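Long-range contacts in structural polyprotein, VP3 (Israeli acute paralysis virus, PDB 5CDD), which probably serves as a structural building block of the virus shell, being the VP3 part of the capsid polyprotein with a picornavirus-like capsid fold: residues 153-158 / 238-243; 138-143 / 200-205; 144-149 / 250-255; 69-74 / 254-259. All coordinates share one frame; numbering follows the deposited sequence.

Contact 1: residues 153-158 / 238-243; sequences LEIFFE and LCIRPV
Phe156 and Arg241 meet at the densest part of this pairing, with Glu154 and Cys239 filling in beside them. Phe156 has CG between its backbone N and carbonyl carbon (chi1 68°), which stands the ring over Cys239: CB lies over one face, 3.4 Å from Phe156 CE2, while SG forms an oblique sulfur-aromatic contact. The ring meets the guanidinium at 56°, CE2 above one face of that group. Glu154 OE1 lies in the guanidinium plane, a salt bridge of 3.3 Å to Arg241 NH2 with a weak bond to NE. Ser185 OG holds the other carboxylate oxygen, and the carbonyls of Ala183 and Leu178 take Arg241 NH1. Strands 150-159 and 236-247 are neighbours in the four-stranded sheet of a viral jelly roll, conventionally E and H of CHEF, and four backbone bonds, such as Glu154 N to Arg241 O (2.7 Å), set their antiparallel register. The opposite face, packed on strand 132-144, is apolar: Leu153 CG packs on Ile240 CG2, Ile155 CG1 lies 4.1 Å from Ile240 CG1, and Phe157 CB 4.0 Å from Leu238 CD2. The loose side is the partly exposed margin, where Val243 lays CG2 crosswise against Glu154 CB.

Contact 2: residues 138-143 / 200-205; sequences CYRITV and EVTIRV
Arg140 and Thr142 converge on one carboxylate oxygen of Glu200, the main polar feature of this contact. The salt bridge runs 2.7 Å from Arg140 NH1 to Glu200 OE2, and a hydrogen bond of 2.9 Å runs from Thr142 OG1 to the same OE2. The threonine approaches OE2 on its anti side, 26° out of the carboxylate plane. Arg140 leaves the strand with CG opposite its backbone N, then bends at chi3 (62°), which brings NH1 back towards segment 200-205; Glu200 meets the guanidinium at its edge. Arg90 NH1 of a neighbouring subunit also pairs with OE2, and the two arginines would probably stabilise the carboxylate; Arg140 has a second partner in Glu123 of a neighbouring subunit.

Backbone bonds give the antiparallel register. Tyr139 and Ile203 exchange two, Ile203 N to Tyr139 O being 2.7 Å, and Ile141 N reaches Val201 O at 2.9 Å.

Apolar contacts occupy the face bearing Ile141 and Ile203, whose CD1 atoms approach to 4.1 Å; Val201 CG1 packs 4.0 Å from Ile141 CB. Cys138 SG lies against Arg204 CG on the other face.

Strands 132-144 and 202-205 are neighbours D and G in the BIDG sheet of the viral jelly roll. Strand 255-265 pairs with the far edge of 132-144, strand 150-159 covers the isoleucines, and residues 202-204 continue the sheet as a parallel ladder with a strand of another subunit.

Contact 3: residues 144-149 / 250-255; sequences VKTAFH and DTVSDN
Thr146 is the first residue of 144-149 to touch the other loop, its OG1 lying 3.5 Å from Val252 CG1. That hydroxyl sits between the backbone N and carbonyl carbon (chi1 68°), a rotation that turns it inward over its own turn. There Thr146 OG1 accepts from Phe148 N at 3.2 Å, an ST turn inside the type I beta turn of residues 146-149. It also shares a hydrogen bond with His149 ND1.

Phe148 comes next, presenting CD2 to the same methyl of Val252 (3.4 Å to CG1). The phenyl also meets Phe86 of a neighbouring subunit, the two ring planes at about 20°.

His149 closes the turn and bridges the loops. Its ND1 is also met by Thr146 N, which donates to it from well out of the imidazole plane. On the far side His149 NE2 donates to Ser253 O at 2.6 Å, the acceptor tilted 27° from the ring plane. With both ring nitrogens engaged, rotation of the imidazole is restricted. Val252 slides past it in the opposite direction, CG2 being 3.6 Å from His149 CE1.

The receiving loop is itself braced: Ser253 OG accepts from Asn255 N in a second ST turn, and Asn255 ND2 reaches Asp254 O at 2.7 Å from above the carbonyl plane.

In the jelly roll these are the DE and HI connections, which come together at one end of the barrel.

Contact 4: residues 69-74 / 254-259; sequences LTWKTT and DNVSIV
Val256 pushes its CG2 methyl into the angle made by the stem and indole of Trp71, 3.3 Å from Trp71 CB and 3.6 Å from Trp71 CE3. Trp71 has CG anti to its backbone N (chi1 -178°), which swings the indole alongside Val256, the two side chains pointing the same way. Ile258 CD1 meets the same Trp71 CB from another side, at 3.8 Å. Farther along, Leu69 and Ile258 abut at their CB atoms, 4.0 Å apart. This makes a row of bumps on the buried face, and the indole reaches beyond it to Leu153, Pro242 and Leu246 of the facing sheet.

On the other face the flat amide of Asn255 sits in the notch between Thr70 and Lys72. Asn255 OD1 lies 3.6 Å from Thr70 CG2, while Asn255 ND2 lies 3.4 Å from Lys72 CG; the lysine chain runs alongside, extended towards its exposed end.

Beyond the strands, Thr73 crosses Asp254 at about a right angle and places CG2 beside Asp254 O. Asp254 O accepts from Thr73 N at 3.3 Å, on the face of its plane opposite to Asn255 ND2. Towards the other end the register is firmer, for Leu69 and Ile258 exchange two backbone bonds. Between them Trp71 N donates to Val256 O at 2.9 Å with an N-H...O angle of 170°, but the return bond, Val256 N to Trp71 O, is weak.

Pairing of the first barrel strand, 64-72, with the last, 255-265, is characteristic of the BIDG sheet of the viral jelly roll, whose first two letters name these neighbours.

Contact 1 lies in one sheet of the barrel, and contacts 2 and 4 in the other. Contacts 1 and 2, with centres 12 Å apart, press together across the core through Ile155 CG2 and Ile203 CD1 (3.4 Å). Contacts 1 and 4, at 15 Å, meet through Leu153 CD2 and Ile258 CD1, also 3.4 Å. Within the BIDG sheet, strands 132-144 and 255-265 join contacts 2 and 4, with a probable hydrogen bond of 2.8 Å from Val259 N to Thr142 O. Contact 3 continues both strands into loops: it shares Asp254 and Asn255 with contact 4, whose centre is 9 Å away, and its centre lies about 21 Å from those of contacts 1 and 2.

Contact 1: residues 153-158 / 238-243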
loop_
_atom_site.group_PDB
_atom_site.type_symbol
_atom_site.label_atom_id
_atom_site.label_comp_id
_atom_site.label_asym_id
_atom_site.label_seq_id
_atom_site.Cartn_x
_atom_site.Cartn_y
_atom_site.Cartn_z
ATOM N N LEU B 153 -57.717 19.897 38.926
ATOM C CA LEU B 153 -57.612 18.538 38.418
ATOM C C LEU B 153 -56.296 17.916 38.886
ATOM O O LEU B 153 -55.259 18.576 38.905
ATOM C CB LEU B 153 -57.690 18.567 36.887
ATOM C CG LEU B 153 -58.201 17.341 36.130
ATOM C CD1 LEU B 153 -59.575 16.928 36.641
ATOM C CD2 LEU B 153 -58.267 17.678 34.649
ATOM N N GLU B 154 -56.350 16.647 39.274
ATOM C CA GLU B 154 -55.167 15.939 39.747
ATOM C C GLU B 154 -54.747 14.860 38.761
ATOM O O GLU B 154 -55.579 14.101 38.263
ATOM C CB GLU B 154 -55.452 15.298 41.105
ATOM C CG GLU B 154 -54.376 14.344 41.594
ATOM C CD GLU B 154 -54.801 13.577 42.835
ATOM O OE1 GLU B 154 -55.851 12.898 42.791
ATOM O OE2 GLU B 154 -54.081 13.651 43.854
ATOM N N ILE B 155 -53.451 14.797 38.481
ATOM C CA ILE B 155 -52.911 13.800 37.568
ATOM C C ILE B 155 -51.690 13.189 38.244
ATOM O O ILE B 155 -50.672 13.857 38.410
ATOM C CB ILE B 155 -52.479 14.434 36.230
ATOM C CG1 ILE B 155 -53.638 15.229 35.624
ATOM C CG2 ILE B 155 -52.039 13.346 35.263
ATOM C CD1 ILE B 155 -53.365 16.717 35.480
ATOM N N PHE B 156 -51.799 11.926 38.642
ATOM C CA PHE B 156 -50.692 11.257 39.312
ATOM C C PHE B 156 -50.274 9.994 38.574
ATOM O O PHE B 156 -51.032 9.455 37.766
ATOM C CB PHE B 156 -51.071 10.934 40.766
ATOM C CG PHE B 156 -52.147 9.890 40.910
ATOM C CD1 PHE B 156 -51.817 8.540 41.017
ATOM C CD2 PHE B 156 -53.490 10.255 40.943
ATOM C CE1 PHE B 156 -52.809 7.570 41.157
ATOM C CE2 PHE B 156 -54.487 9.293 41.082
ATOM C CZ PHE B 156 -54.144 7.947 41.189
ATOM N N PHE B 157 -49.055 9.536 38.847
ATOM C CA PHE B 157 -48.524 8.339 38.208
ATOM C C PHE B 157 -48.387 7.180 39.186
ATOM O O PHE B 157 -47.866 7.334 40.294
ATOM C CB PHE B 157 -47.158 8.626 37.580
ATOM C CG PHE B 157 -46.498 7.409 36.987
ATOM C CD1 PHE B 157 -47.039 6.781 35.870
ATOM C CD2 PHE B 157 -45.351 6.872 37.566
ATOM C CE1 PHE B 157 -46.449 5.631 35.339
ATOM C CE2 PHE B 157 -44.756 5.725 37.043
ATOM C CZ PHE B 157 -45.306 5.104 35.928
ATOM N N GLU B 158 -48.855 6.014 38.753
ATOM C CA GLU B 158 -48.790 4.804 39.556
ATOM C C GLU B 158 -48.080 3.720 38.751
ATOM O O GLU B 158 -48.564 3.290 37.703
ATOM C CB GLU B 158 -50.204 4.350 39.932
ATOM C CG GLU B 158 -50.301 2.972 40.585
ATOM C CD GLU B 158 -49.423 2.821 41.817
ATOM O OE1 GLU B 158 -49.321 3.783 42.604
ATOM O OE2 GLU B 158 -48.845 1.729 42.007
ATOM N N LEU B 238 -51.517 6.765 34.311
ATOM C CA LEU B 238 -51.792 8.102 34.818
ATOM C C LEU B 238 -53.261 8.118 35.201
ATOM O O LEU B 238 -54.067 7.411 34.603
ATOM C CB LEU B 238 -51.547 9.160 33.744
ATOM C CG LEU B 238 -50.113 9.504 33.361
ATOM C CD1 LEU B 238 -50.120 10.501 32.229
ATOM C CD2 LEU B 238 -49.386 10.093 34.545
ATOM N N CYS B 239 -53.609 8.929 36.190
ATOM C CA CYS B 239 -54.990 9.007 36.630
ATOM C C CYS B 239 -55.409 10.459 36.810
ATOM O O CYS B 239 -54.749 11.221 37.519
ATOM C CB CYS B 239 -55.155 8.237 37.940
ATOM S SG CYS B 239 -56.862 7.948 38.415
ATOM N N ILE B 240 -56.508 10.836 36.161
ATOM C CA ILE B 240 -57.019 12.199 36.239
ATOM C C ILE B 240 -58.261 12.265 37.133
ATOM O O ILE B 240 -59.353 11.861 36.730
ATOM C CB ILE B 240 -57.373 12.730 34.833
ATOM C CG1 ILE B 240 -56.170 12.561 33.903
ATOM C CG2 ILE B 240 -57.767 14.196 34.912
ATOM C CD1 ILE B 240 -56.431 12.976 32.471
ATOM N N ARG B 241 -58.082 12.780 38.348
ATOM C CA ARG B 241 -59.176 12.893 39.309
ATOM C C ARG B 241 -59.290 14.313 39.852
ATOM O O ARG B 241 -58.283 14.957 40.143
ATOM C CB ARG B 241 -58.952 11.932 40.480
ATOM C CG ARG B 241 -58.712 10.493 40.072
ATOM C CD ARG B 241 -58.582 9.588 41.286
ATOM N NE ARG B 241 -57.594 10.083 42.239
ATOM C CZ ARG B 241 -57.150 9.388 43.280
ATOM N NH1 ARG B 241 -57.605 8.163 43.504
ATOM N NH2 ARG B 241 -56.254 9.919 44.101
ATOM N N PRO B 242 -60.524 14.819 39.994
ATOM C CA PRO B 242 -60.723 16.174 40.513
ATOM C C PRO B 242 -60.363 16.268 41.995
ATOM O O PRO B 242 -60.757 15.415 42.788
ATOM C CB PRO B 242 -62.213 16.421 40.277
ATOM C CG PRO B 242 -62.538 15.525 39.116
ATOM C CD PRO B 242 -61.784 14.274 39.461
ATOM N N VAL B 243 -59.605 17.296 42.362
ATOM C CA VAL B 243 -59.229 17.507 43.758
ATOM C C VAL B 243 -60.268 18.461 44.334
ATOM O O VAL B 243 -60.713 18.316 45.473
ATOM C CB VAL B 243 -57.832 18.154 43.876
ATOM C CG1 VAL B 243 -57.546 18.523 45.322
ATOM C CG2 VAL B 243 -56.778 17.197 43.369
#

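Contact 2: residues 138-143 / 200-205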
loop_
_atom_site.group_PDB
_atom_site.type_symbol
_atom_site.label_atom_id
_atom_site.label_comp_id
_atom_site.label_asym_id
_atom_site.label_seq_id
_atom_site.Cartn_x
_atom_site.Cartn_y
_atom_site.Cartn_z
ATOM N N CYS B 138 -44.773 11.369 26.849
ATOM C CA CYS B 138 -45.210 12.735 27.094
ATOM C C CYS B 138 -46.701 12.891 26.843
ATOM O O CYS B 138 -47.240 12.373 25.863
ATOM C CB CYS B 138 -44.430 13.698 26.206
ATOM S SG CYS B 138 -42.651 13.628 26.471
ATOM N N TYR B 139 -47.359 13.616 27.742
ATOM C CA TYR B 139 -48.792 13.848 27.651
ATOM C C TYR B 139 -49.106 15.309 27.946
ATOM O O TYR B 139 -48.595 15.872 28.913
ATOM C CB TYR B 139 -49.520 12.958 28.665
ATOM C CG TYR B 139 -49.239 11.481 28.503
ATOM C CD1 TYR B 139 -49.897 10.730 27.531
ATOM C CD2 TYR B 139 -48.294 10.837 29.306
ATOM C CE1 TYR B 139 -49.626 9.374 27.360
ATOM C CE2 TYR B 139 -48.013 9.478 29.140
ATOM C CZ TYR B 139 -48.684 8.754 28.165
ATOM O OH TYR B 139 -48.410 7.414 27.986
ATOM N N ARG B 140 -49.930 15.925 27.105
ATOM C CA ARG B 140 -50.329 17.310 27.320
ATOM C C ARG B 140 -51.817 17.313 27.621
ATOM O O ARG B 140 -52.618 16.839 26.819
ATOM C CB ARG B 140 -50.041 18.166 26.087
ATOM C CG ARG B 140 -50.400 19.636 26.258
ATOM C CD ARG B 140 -49.665 20.504 25.239
ATOM N NE ARG B 140 -50.026 20.185 23.859
ATOM C CZ ARG B 140 -51.066 20.695 23.210
ATOM N NH1 ARG B 140 -51.863 21.561 23.809
ATOM N NH2 ARG B 140 -51.309 20.329 21.960
ATOM N N ILE B 141 -52.178 17.844 28.785
ATOM C CA ILE B 141 -53.566 17.892 29.215
ATOM C C ILE B 141 -54.097 19.320 29.179
ATOM O O ILE B 141 -53.654 20.188 29.935
ATOM C CB ILE B 141 -53.696 17.318 30.631
ATOM C CG1 ILE B 141 -53.099 15.907 30.656
ATOM C CG2 ILE B 141 -55.158 17.304 31.060
ATOM C CD1 ILE B 141 -53.028 15.293 32.035
ATOM N N THR B 142 -55.048 19.547 28.280
ATOM C CA THR B 142 -55.652 20.858 28.106
ATOM C C THR B 142 -57.092 20.864 28.612
ATOM O O THR B 142 -57.836 19.907 28.412
ATOM C CB THR B 142 -55.672 21.270 26.621
ATOM O OG1 THR B 142 -54.365 21.112 26.052
ATOM C CG2 THR B 142 -56.119 22.718 26.489
ATOM N N VAL B 143 -57.485 21.951 29.263
ATOM C CA VAL B 143 -58.841 22.078 29.775
ATOM C C VAL B 143 -59.530 23.202 29.011
ATOM O O VAL B 143 -59.305 24.380 29.289
ATOM C CB VAL B 143 -58.851 22.415 31.282
ATOM C CG1 VAL B 143 -60.280 22.498 31.779
ATOM C CG2 VAL B 143 -58.084 21.359 32.062
ATOM N N GLU B 200 -53.218 24.457 30.650
ATOM C CA GLU B 200 -52.476 23.322 30.125
ATOM C C GLU B 200 -51.350 22.868 31.043
ATOM O O GLU B 200 -51.013 23.530 32.023
ATOM C CB GLU B 200 -51.879 23.714 28.777
ATOM C CG GLU B 200 -52.238 22.818 27.620
ATOM C CD GLU B 200 -51.921 23.478 26.289
ATOM O OE1 GLU B 200 -50.793 23.996 26.131
ATOM O OE2 GLU B 200 -52.797 23.474 25.402
ATOM N N VAL B 201 -50.783 21.716 30.701
ATOM C CA VAL B 201 -49.661 21.124 31.417
ATOM C C VAL B 201 -49.148 19.948 30.602
ATOM O O VAL B 201 -49.930 19.141 30.098
ATOM C CB VAL B 201 -50.045 20.606 32.829
ATOM C CG1 VAL B 201 -51.065 19.486 32.734
ATOM C CG2 VAL B 201 -48.795 20.114 33.547
ATOM N N THR B 202 -47.832 19.872 30.447
ATOM C CA THR B 202 -47.227 18.772 29.720
ATOM C C THR B 202 -46.508 17.903 30.740
ATOM O O THR B 202 -45.556 18.340 31.384
ATOM C CB THR B 202 -46.218 19.270 28.680
ATOM O OG1 THR B 202 -46.905 20.008 27.663
ATOM C CG2 THR B 202 -45.496 18.098 28.042
ATOM N N ILE B 203 -46.983 16.676 30.903
ATOM C CA ILE B 203 -46.378 15.757 31.851
ATOM C C ILE B 203 -45.485 14.766 31.118
ATOM O O ILE B 203 -45.922 14.082 30.194
ATOM C CB ILE B 203 -47.462 14.999 32.646
ATOM C CG1 ILE B 203 -48.320 16.000 33.428
ATOM C CG2 ILE B 203 -46.812 13.999 33.590
ATOM C CD1 ILE B 203 -49.488 15.384 34.153
ATOM N N ARG B 204 -44.226 14.703 31.537
ATOM C CA ARG B 204 -43.253 13.807 30.929
ATOM C C ARG B 204 -42.905 12.698 31.909
ATOM O O ARG B 204 -42.408 12.956 33.007
ATOM C CB ARG B 204 -41.991 14.587 30.558
ATOM C CG ARG B 204 -42.258 15.787 29.664
ATOM C CD ARG B 204 -40.991 16.572 29.335
ATOM N NE ARG B 204 -40.046 15.810 28.521
ATOM C CZ ARG B 204 -39.104 15.009 29.011
ATOM N NH1 ARG B 204 -38.971 14.860 30.323
ATOM N NH2 ARG B 204 -38.296 14.354 28.187
ATOM N N VAL B 205 -43.165 11.458 31.510
ATOM C CA VAL B 205 -42.881 10.314 32.365
ATOM C C VAL B 205 -41.733 9.461 31.824
ATOM O O VAL B 205 -41.903 8.709 30.865
ATOM C CB VAL B 205 -44.131 9.419 32.527
ATOM C CG1 VAL B 205 -43.862 8.327 33.553
ATOM C CG2 VAL B 205 -45.323 10.262 32.945
#

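Contact 3: residues 144-149 / 250-255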
loop_
_atom_site.group_PDB
_atom_site.type_symbol
_atom_site.label_atom_id
_atom_site.label_comp_id
_atom_site.label_asym_id
_atom_site.label_seq_id
_atom_site.Cartn_x
_atom_site.Cartn_y
_atom_site.Cartn_z
ATOM N N VAL B 144 -60.355 22.832 28.039
ATOM C CA VAL B 144 -61.068 23.817 27.240
ATOM C C VAL B 144 -62.193 24.408 28.086
ATOM O O VAL B 144 -63.239 23.787 28.269
ATOM C CB VAL B 144 -61.652 23.175 25.972
ATOM C CG1 VAL B 144 -62.290 24.238 25.108
ATOM C CG2 VAL B 144 -60.553 22.455 25.199
ATOM N N LYS B 145 -61.967 25.618 28.589
ATOM C CA LYS B 145 -62.934 26.286 29.453
ATOM C C LYS B 145 -63.047 27.784 29.171
ATOM O O LYS B 145 -62.628 28.269 28.121
ATOM C CB LYS B 145 -62.500 26.100 30.905
ATOM C CG LYS B 145 -61.186 26.811 31.204
ATOM C CD LYS B 145 -60.690 26.560 32.610
ATOM C CE LYS B 145 -59.572 27.534 32.958
ATOM N NZ LYS B 145 -58.476 27.501 31.955
ATOM N N THR B 146 -63.628 28.502 30.129
ATOM C CA THR B 146 -63.784 29.952 30.049
ATOM C C THR B 146 -63.080 30.511 31.280
ATOM O O THR B 146 -62.648 29.751 32.151
ATOM C CB THR B 146 -65.267 30.389 30.095
ATOM O OG1 THR B 146 -65.806 30.125 31.394
ATOM C CG2 THR B 146 -66.080 29.641 29.055
ATOM N N ALA B 147 -62.963 31.829 31.362
ATOM C CA ALA B 147 -62.297 32.443 32.501
ATOM C C ALA B 147 -63.148 32.350 33.763
ATOM O O ALA B 147 -62.703 32.725 34.848
ATOM C CB ALA B 147 -61.975 33.897 32.194
ATOM N N PHE B 148 -64.366 31.838 33.621
ATOM C CA PHE B 148 -65.277 31.724 34.753
ATOM C C PHE B 148 -65.276 30.357 35.427
ATOM O O PHE B 148 -65.821 30.203 36.521
ATOM C CB PHE B 148 -66.693 32.091 34.304
ATOM C CG PHE B 148 -66.798 33.480 33.748
ATOM C CD1 PHE B 148 -66.514 34.582 34.547
ATOM C CD2 PHE B 148 -67.138 33.688 32.416
ATOM C CE1 PHE B 148 -66.562 35.873 34.029
ATOM C CE2 PHE B 148 -67.190 34.976 31.886
ATOM C CZ PHE B 148 -66.901 36.070 32.694
ATOM N N HIS B 149 -64.665 29.368 34.782
ATOM C CA HIS B 149 -64.603 28.034 35.363
ATOM C C HIS B 149 -63.447 27.938 36.347
ATOM O O HIS B 149 -62.358 28.463 36.103
ATOM C CB HIS B 149 -64.431 26.964 34.281
ATOM C CG HIS B 149 -65.614 26.819 33.375
ATOM N ND1 HIS B 149 -65.841 27.657 32.305
ATOM C CD2 HIS B 149 -66.633 25.928 33.376
ATOM C CE1 HIS B 149 -66.946 27.287 31.683
ATOM N NE2 HIS B 149 -67.448 26.241 32.314
ATOM N N ASP B 250 -73.711 30.246 36.097
ATOM C CA ASP B 250 -74.639 29.746 35.092
ATOM C C ASP B 250 -74.602 30.593 33.823
ATOM O O ASP B 250 -75.373 30.363 32.891
ATOM C CB ASP B 250 -76.062 29.666 35.655
ATOM C CG ASP B 250 -76.645 31.020 35.978
ATOM O OD1 ASP B 250 -75.864 31.979 36.150
ATOM O OD2 ASP B 250 -77.887 31.121 36.067
ATOM N N THR B 251 -73.701 31.571 33.792
ATOM C CA THR B 251 -73.541 32.423 32.620
ATOM C C THR B 251 -72.745 31.641 31.582
ATOM O O THR B 251 -72.778 31.943 30.387
ATOM C CB THR B 251 -72.780 33.714 32.960
ATOM O OG1 THR B 251 -71.573 33.400 33.669
ATOM C CG2 THR B 251 -73.650 34.618 33.810
ATOM N N VAL B 252 -72.036 30.624 32.062
ATOM C CA VAL B 252 -71.221 29.766 31.215
ATOM C C VAL B 252 -71.747 28.339 31.266
ATOM O O VAL B 252 -72.822 28.081 31.807
ATOM C CB VAL B 252 -69.752 29.755 31.676
ATOM C CG1 VAL B 252 -69.158 31.143 31.549
ATOM C CG2 VAL B 252 -69.657 29.267 33.112
ATOM N N SER B 253 -70.976 27.413 30.712
ATOM C CA SER B 253 -71.370 26.012 30.691
ATOM C C SER B 253 -70.973 25.287 31.971
ATOM O O SER B 253 -69.998 25.651 32.626
ATOM C CB SER B 253 -70.733 25.313 29.491
ATOM O OG SER B 253 -71.062 23.935 29.479
ATOM N N ASP B 254 -71.741 24.260 32.325
ATOM C CA ASP B 254 -71.463 23.467 33.515
ATOM C C ASP B 254 -70.489 22.359 33.125
ATOM O O ASP B 254 -70.300 21.385 33.861
ATOM C CB ASP B 254 -72.754 22.855 34.062
ATOM C CG ASP B 254 -73.429 21.935 33.064
ATOM O OD1 ASP B 254 -73.763 22.408 31.956
ATOM O OD2 ASP B 254 -73.625 20.744 33.386
ATOM N N ASN B 255 -69.875 22.525 31.957
ATOM C CA ASN B 255 -68.910 21.565 31.433
ATOM C C ASN B 255 -67.599 22.217 31.036
ATOM O O ASN B 255 -67.491 23.438 30.926
ATOM C CB ASN B 255 -69.465 20.857 30.203
ATOM C CG ASN B 255 -70.441 19.763 30.548
ATOM O OD1 ASN B 255 -70.943 19.072 29.667
ATOM N ND2 ASN B 255 -70.718 19.596 31.835
#

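Contact 4: residues 69-74 / 254-259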
loop_
_atom_site.group_PDB
_atom_site.type_symbol
_atom_site.label_atom_id
_atom_site.label_comp_id
_atom_site.label_asym_id
_atom_site.label_seq_id
_atom_site.Cartn_x
_atom_site.Cartn_y
_atom_site.Cartn_z
ATOM N N LEU B 69 -62.171 14.245 27.155
ATOM C CA LEU B 69 -63.064 13.965 28.273
ATOM C C LEU B 69 -64.032 15.097 28.605
ATOM O O LEU B 69 -63.863 16.232 28.160
ATOM C CB LEU B 69 -62.232 13.643 29.514
ATOM C CG LEU B 69 -61.091 12.639 29.333
ATOM C CD1 LEU B 69 -60.259 12.597 30.602
ATOM C CD2 LEU B 69 -61.643 11.263 29.000
ATOM N N THR B 70 -65.049 14.768 29.397
ATOM C CA THR B 70 -66.045 15.743 29.824
ATOM C C THR B 70 -66.014 15.833 31.345
ATOM O O THR B 70 -66.267 14.851 32.045
ATOM C CB THR B 70 -67.473 15.341 29.383
ATOM O OG1 THR B 70 -67.520 15.217 27.955
ATOM C CG2 THR B 70 -68.480 16.397 29.822
ATOM N N TRP B 71 -65.684 17.014 31.853
ATOM C CA TRP B 71 -65.631 17.231 33.289
ATOM C C TRP B 71 -66.807 18.120 33.678
ATOM O O TRP B 71 -66.886 19.281 33.278
ATOM C CB TRP B 71 -64.297 17.880 33.668
ATOM C CG TRP B 71 -64.110 18.098 35.139
ATOM C CD1 TRP B 71 -64.770 17.469 36.158
ATOM C CD2 TRP B 71 -63.163 18.977 35.759
ATOM N NE1 TRP B 71 -64.293 17.902 37.372
ATOM C CE2 TRP B 71 -63.306 18.826 37.157
ATOM C CE3 TRP B 71 -62.206 19.875 35.268
ATOM C CZ2 TRP B 71 -62.525 19.543 38.071
ATOM C CZ3 TRP B 71 -61.429 20.587 36.178
ATOM C CH2 TRP B 71 -61.594 20.415 37.564
ATOM N N LYS B 72 -67.729 17.555 34.452
ATOM C CA LYS B 72 -68.923 18.269 34.888
ATOM C C LYS B 72 -68.787 18.783 36.309
ATOM O O LYS B 72 -67.980 18.281 37.089
ATOM C CB LYS B 72 -70.135 17.341 34.828
ATOM C CG LYS B 72 -70.303 16.620 33.511
ATOM C CD LYS B 72 -71.391 15.571 33.609
ATOM C CE LYS B 72 -71.487 14.772 32.324
ATOM N NZ LYS B 72 -72.498 13.686 32.425
ATOM N N THR B 73 -69.589 19.786 36.642
ATOM C CA THR B 73 -69.574 20.341 37.983
ATOM C C THR B 73 -70.213 19.291 38.890
ATOM O O THR B 73 -70.184 19.402 40.112
ATOM C CB THR B 73 -70.378 21.652 38.041
ATOM O OG1 THR B 73 -71.724 21.403 37.624
ATOM C CG2 THR B 73 -69.751 22.697 37.120
ATOM N N THR B 74 -70.765 18.256 38.262
ATOM C CA THR B 74 -71.426 17.160 38.957
ATOM C C THR B 74 -70.474 16.041 39.392
ATOM O O THR B 74 -70.737 15.351 40.374
ATOM C CB THR B 74 -72.550 16.564 38.066
ATOM O OG1 THR B 74 -73.806 17.144 38.434
ATOM C CG2 THR B 74 -72.617 15.046 38.189
ATOM N N ASP B 254 -71.741 24.260 32.325
ATOM C CA ASP B 254 -71.463 23.467 33.515
ATOM C C ASP B 254 -70.489 22.359 33.125
ATOM O O ASP B 254 -70.300 21.385 33.861
ATOM C CB ASP B 254 -72.754 22.855 34.062
ATOM C CG ASP B 254 -73.429 21.935 33.064
ATOM O OD1 ASP B 254 -73.763 22.408 31.956
ATOM O OD2 ASP B 254 -73.625 20.744 33.386
ATOM N N ASN B 255 -69.875 22.525 31.957
ATOM C CA ASN B 255 -68.910 21.565 31.433
ATOM C C ASN B 255 -67.599 22.217 31.036
ATOM O O ASN B 255 -67.491 23.438 30.926
ATOM C CB ASN B 255 -69.465 20.857 30.203
ATOM C CG ASN B 255 -70.441 19.763 30.548
ATOM O OD1 ASN B 255 -70.943 19.072 29.667
ATOM N ND2 ASN B 255 -70.718 19.596 31.835
ATOM N N VAL B 256 -66.612 21.361 30.808
ATOM C CA VAL B 256 -65.275 21.747 30.389
ATOM C C VAL B 256 -64.725 20.482 29.761
ATOM O O VAL B 256 -64.919 19.391 30.297
ATOM C CB VAL B 256 -64.367 22.132 31.583
ATOM C CG1 VAL B 256 -64.851 23.417 32.213
ATOM C CG2 VAL B 256 -64.349 21.016 32.614
ATOM N N SER B 257 -64.068 20.611 28.617
ATOM C CA SER B 257 -63.505 19.446 27.964
ATOM C C SER B 257 -62.036 19.325 28.320
ATOM O O SER B 257 -61.331 20.328 28.448
ATOM C CB SER B 257 -63.665 19.551 26.449
ATOM O OG SER B 257 -65.034 19.573 26.091
ATOM N N ILE B 258 -61.587 18.092 28.504
ATOM C CA ILE B 258 -60.194 17.833 28.826
ATOM C C ILE B 258 -59.573 17.086 27.654
ATOM O O ILE B 258 -59.882 15.919 27.414
ATOM C CB ILE B 258 -60.061 16.985 30.101
ATOM C CG1 ILE B 258 -60.777 17.682 31.257
ATOM C CG2 ILE B 258 -58.590 16.783 30.440
ATOM C CD1 ILE B 258 -60.762 16.902 32.539
ATOM N N VAL B 259 -58.712 17.773 26.912
ATOM C CA VAL B 259 -58.049 17.172 25.763
ATOM C C VAL B 259 -56.704 16.593 26.187
ATOM O O VAL B 259 -55.956 17.223 26.936
ATOM C CB VAL B 259 -57.823 18.214 24.647
ATOM C CG1 VAL B 259 -57.226 17.544 23.421
ATOM C CG2 VAL B 259 -59.136 18.885 24.297
#